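VIN1 (Oscarella pearsei, PDB 6BFI) binds actin filaments and may play a role in cell-cell adhesion. Local coordinates at residues A[588-591]-A[592-595]; A[420-423]-A[424-428]. All blocks are in the same frame, centred on the assembly; numbering follows the deposited sequence.

Contact 1: A[588-591]-A[592-595]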
loop_
_atom_site.group_PDB
_atom_site.type_symbol
_atom_site.label_atom_id
_atom_site.label_comp_id
_atom_site.label_asym_id
_atom_site.label_seq_id
_atom_site.Cartn_x
_atom_site.Cartn_y
_atom_site.Cartn_z
ATOM N N ASN A 588 23.871 -20.897 46.962
ATOM C CA ASN A 588 24.894 -21.631 46.228
ATOM C C ASN A 588 25.612 -20.698 45.260
ATOM O O ASN A 588 24.991 -20.136 44.350
ATOM C CB ASN A 588 24.261 -22.802 45.479
ATOM C CG ASN A 588 25.288 -23.802 44.974
ATOM O OD1 ASN A 588 26.474 -23.493 44.862
ATOM N ND2 ASN A 588 24.832 -25.009 44.664
ATOM N N LYS A 589 26.923 -20.534 45.455
ATOM C CA LYS A 589 27.708 -19.700 44.550
ATOM C C LYS A 589 27.908 -20.376 43.199
ATOM O O LYS A 589 28.023 -19.692 42.173
ATOM C CB LYS A 589 29.062 -19.370 45.179
ATOM C CG LYS A 589 28.997 -18.944 46.639
ATOM C CD LYS A 589 28.250 -17.632 46.815
ATOM C CE LYS A 589 28.220 -17.212 48.277
ATOM N NZ LYS A 589 27.486 -15.932 48.483
ATOM N N ASP A 590 27.948 -21.710 43.179
ATOM C CA ASP A 590 28.152 -22.439 41.930
ATOM C C ASP A 590 26.987 -22.227 40.968
ATOM O O ASP A 590 27.193 -21.950 39.779
ATOM C CB ASP A 590 28.350 -23.926 42.231
ATOM C CG ASP A 590 28.432 -24.773 40.978
ATOM O OD1 ASP A 590 28.983 -24.295 39.964
ATOM O OD2 ASP A 590 27.943 -25.922 41.010
ATOM N N ILE A 591 25.755 -22.358 41.465
ATOM C CA ILE A 591 24.581 -22.117 40.629
ATOM C C ILE A 591 24.580 -20.681 40.119
ATOM O O ILE A 591 24.184 -20.408 38.977
ATOM C CB ILE A 591 23.295 -22.450 41.408
ATOM C CG1 ILE A 591 23.323 -23.902 41.894
ATOM C CG2 ILE A 591 22.067 -22.220 40.546
ATOM C CD1 ILE A 591 23.257 -24.924 40.778
ATOM N N GLN A 592 25.033 -19.741 40.954
ATOM C CA GLN A 592 25.177 -18.358 40.510
ATOM C C GLN A 592 26.161 -18.254 39.352
ATOM O O GLN A 592 25.914 -17.526 38.382
ATOM C CB GLN A 592 25.623 -17.473 41.673
ATOM C CG GLN A 592 24.606 -17.345 42.794
ATOM C CD GLN A 592 25.139 -16.556 43.974
ATOM O OE1 GLN A 592 26.314 -16.189 44.013
ATOM N NE2 GLN A 592 24.274 -16.289 44.946
ATOM N N ARG A 593 27.284 -18.974 39.434
ATOM C CA ARG A 593 28.246 -18.964 38.336
ATOM C C ARG A 593 27.636 -19.536 37.062
ATOM O O ARG A 593 27.823 -18.981 35.970
ATOM C CB ARG A 593 29.502 -19.743 38.723
ATOM C CG ARG A 593 30.372 -19.056 39.757
ATOM C CD ARG A 593 31.703 -19.776 39.908
ATOM N NE ARG A 593 31.542 -21.122 40.453
ATOM C CZ ARG A 593 31.717 -21.435 41.733
ATOM N NH1 ARG A 593 32.063 -20.497 42.603
ATOM N NH2 ARG A 593 31.550 -22.686 42.143
ATOM N N LYS A 594 26.904 -20.647 37.181
ATOM C CA LYS A 594 26.241 -21.231 36.018
ATOM C C LYS A 594 25.293 -20.229 35.369
ATOM O O LYS A 594 25.317 -20.032 34.147
ATOM C CB LYS A 594 25.484 -22.497 36.424
ATOM C CG LYS A 594 26.353 -23.592 37.016
ATOM C CD LYS A 594 25.500 -24.741 37.535
ATOM C CE LYS A 594 26.353 -25.820 38.185
ATOM N NZ LYS A 594 25.524 -26.865 38.849
ATOM N N PHE A 595 24.452 -19.581 36.180
ATOM C CA PHE A 595 23.507 -18.608 35.640
ATOM C C PHE A 595 24.227 -17.444 34.970
ATOM O O PHE A 595 23.835 -17.008 33.880
ATOM C CB PHE A 595 22.584 -18.100 36.746
ATOM C CG PHE A 595 21.953 -16.772 36.440
ATOM C CD1 PHE A 595 20.972 -16.665 35.468
ATOM C CD2 PHE A 595 22.345 -15.631 37.118
ATOM C CE1 PHE A 595 20.395 -15.442 35.179
ATOM C CE2 PHE A 595 21.770 -14.406 36.834
ATOM C CZ PHE A 595 20.795 -14.312 35.864
#
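The first turn of helix 589-615 carries this contact, where D590 meets R593 and K594 one turn further on. N588 is the N-cap. Its OD1 accepts the amide of D590, with D590 N 2.9 Å from N588 OD1 and lying above the carbonyl plane. The first i to i+4 bond, Q592 N to N588 O, is weak; the next three are regular. R593 N reaches K589 O at 2.9 Å, and K594 N and F595 N bind D590 O and I591 O.

D590 serves two basic residues. Its CG lies anti to the backbone N (chi1 174°), which swings the carboxylate toward the following turn. D590 OD2 pairs with K594 NZ at 3.4 Å, and the extended K594 chain also brings its CE alongside the same oxygen. The second bridge, D590 OD1 to R593 NH2, is long at 3.7 Å. R593 bends at chi3 and lays one guanidinium face over D590 CA, with the carboxylate and guanidinium planes 30° apart. The acid may also suit the positive end of the helix dipole.

On another side, Q592 runs beside K589, and Q592 OE1 lies 3.7 Å from K589 CD. Q592 CG presses on N588 O at 3.2 Å. Q592 NE2 makes a weak hydrogen bond to P586 O, and the side chain touches L519 of helix 496-519. With an alanine here the donor to P586 O is gone, and the helix start is likely to pack less closely against L519. I591 CD1 touches K594 NZ at 3.6 Å, while I591 also packs on A581 and V582 of helix 572-584. The whole is an Asn N-cap followed by an i to i+3 and i to i+4 salt-bridge network on a helix of the vinculin fold.

Contact 2: A[420-423]-A[424-428]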
loop_
_atom_site.group_PDB
_atom_site.type_symbol
_atom_site.label_atom_id
_atom_site.label_comp_id
_atom_site.label_asym_id
_atom_site.label_seq_id
_atom_site.Cartn_x
_atom_site.Cartn_y
_atom_site.Cartn_z
ATOM N N THR A 420 2.496 3.163 18.571
ATOM C CA THR A 420 3.825 2.937 18.012
ATOM C C THR A 420 3.746 2.574 16.535
ATOM O O THR A 420 4.546 3.060 15.725
ATOM C CB THR A 420 4.545 1.847 18.805
ATOM O OG1 THR A 420 4.877 2.352 20.105
ATOM C CG2 THR A 420 5.822 1.414 18.097
ATOM N N ALA A 421 2.779 1.731 16.161
ATOM C CA ALA A 421 2.573 1.445 14.744
ATOM C C ALA A 421 2.296 2.723 13.962
ATOM O O ALA A 421 2.798 2.898 12.844
ATOM C CB ALA A 421 1.431 0.445 14.570
ATOM N N GLU A 422 1.515 3.640 14.541
ATOM C CA GLU A 422 1.239 4.904 13.865
ATOM C C GLU A 422 2.505 5.741 13.714
ATOM O O GLU A 422 2.719 6.367 12.667
ATOM C CB GLU A 422 0.168 5.685 14.625
ATOM C CG GLU A 422 -0.068 7.089 14.089
ATOM C CD GLU A 422 -0.544 7.092 12.648
ATOM O OE1 GLU A 422 -1.395 6.245 12.301
ATOM O OE2 GLU A 422 -0.061 7.937 11.860
ATOM N N LEU A 423 3.354 5.764 14.746
ATOM C CA LEU A 423 4.605 6.513 14.661
ATOM C C LEU A 423 5.501 5.953 13.565
ATOM O O LEU A 423 6.063 6.704 12.763
ATOM C CB LEU A 423 5.332 6.488 16.008
ATOM C CG LEU A 423 6.717 7.141 16.016
ATOM C CD1 LEU A 423 6.613 8.628 15.713
ATOM C CD2 LEU A 423 7.426 6.915 17.340
ATOM N N VAL A 424 5.647 4.627 13.522
ATOM C CA VAL A 424 6.453 3.999 12.478
ATOM C C VAL A 424 5.885 4.319 11.102
ATOM O O VAL A 424 6.630 4.622 10.161
ATOM C CB VAL A 424 6.542 2.479 12.719
ATOM C CG1 VAL A 424 7.000 1.764 11.461
ATOM C CG2 VAL A 424 7.486 2.188 13.872
ATOM N N ALA A 425 4.558 4.274 10.968
ATOM C CA ALA A 425 3.935 4.576 9.685
ATOM C C ALA A 425 4.143 6.031 9.286
ATOM O O ALA A 425 4.171 6.349 8.091
ATOM C CB ALA A 425 2.442 4.246 9.737
ATOM N N SER A 426 4.295 6.927 10.262
ATOM C CA SER A 426 4.434 8.347 9.964
ATOM C C SER A 426 5.880 8.803 9.807
ATOM O O SER A 426 6.113 9.852 9.198
ATOM C CB SER A 426 3.770 9.187 11.058
ATOM O OG SER A 426 2.359 9.120 10.966
ATOM N N SER A 427 6.851 8.052 10.333
ATOM C CA SER A 427 8.231 8.523 10.342
ATOM C C SER A 427 9.251 7.433 10.033
ATOM O O SER A 427 10.451 7.660 10.232
ATOM C CB SER A 427 8.572 9.157 11.696
ATOM O OG SER A 427 7.690 10.223 11.999
ATOM N N GLY A 428 8.828 6.270 9.553
ATOM C CA GLY A 428 9.752 5.183 9.323
ATOM C C GLY A 428 10.342 5.107 7.941
ATOM O O GLY A 428 11.046 4.140 7.634
#
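Polar side-chain contact comes first: E422 OE2 approaches S426 OG to 2.8 Å, one turn along helix 399-427. A chi1 of 173° sets E422 CG beside its own carbonyl carbon, and the bend at chi2 carries the carboxylate forward along the helix to S426. S426 OG also lies 3.3 Å from E422 O, so two oxygens of E422 are within reach of the one hydroxyl. R439 makes a weak bond to S426 OG and a long ion pair with E422 OE2.

The backbone bonds change along the segment. V424 N to T420 O is nearly straight, with an N-H...O angle of 171°. At S426 N to E422 O the angle falls to 131°. L423 O is then shared by S426 N at 3.1 Å and S427 N at 2.9 Å, both weakly. The regular i to i+4 bonding gives way here, near the C-terminal end of a helix in the all-helical fold of the vinculin family.

Carbon-to-oxygen contacts lie within the helix itself. V424 CG2 sits 3.6 Å from T420 O, and L423 CD1 lies 4.2 Å from S427 OG. Apolar packing reaches other helices: V424 touches V372 and V493, and L423 packs on L368 of helix 344-375. The hydroxyls of T420 and S427 have partners in other helices. T420 OG1 bonds to D375 and R371, and S427 OG to E301 and R304 of helix 289-306.

In the fold
From the N terminus, contact 2 comes first, near the C-terminal end of helix 399-427. Contact 1 follows at the start of helix 589-615. Each is local to one helix, and neither closes a loop between distant parts of the chain. They stand in series, without nesting or crossing. Their centres are about 43 Å apart and their nearest atoms about 28 Å. The centre of contact 2 lies about 14 Å from the centre of the chain, among helices 289-306, 344-375 and 466-493. That of contact 1 lies about 52 Å from the chain centre, where helix 589-615 meets helices 572-584 and 496-519. The two contacts therefore belong to different helix packings of one vinculin-family chain.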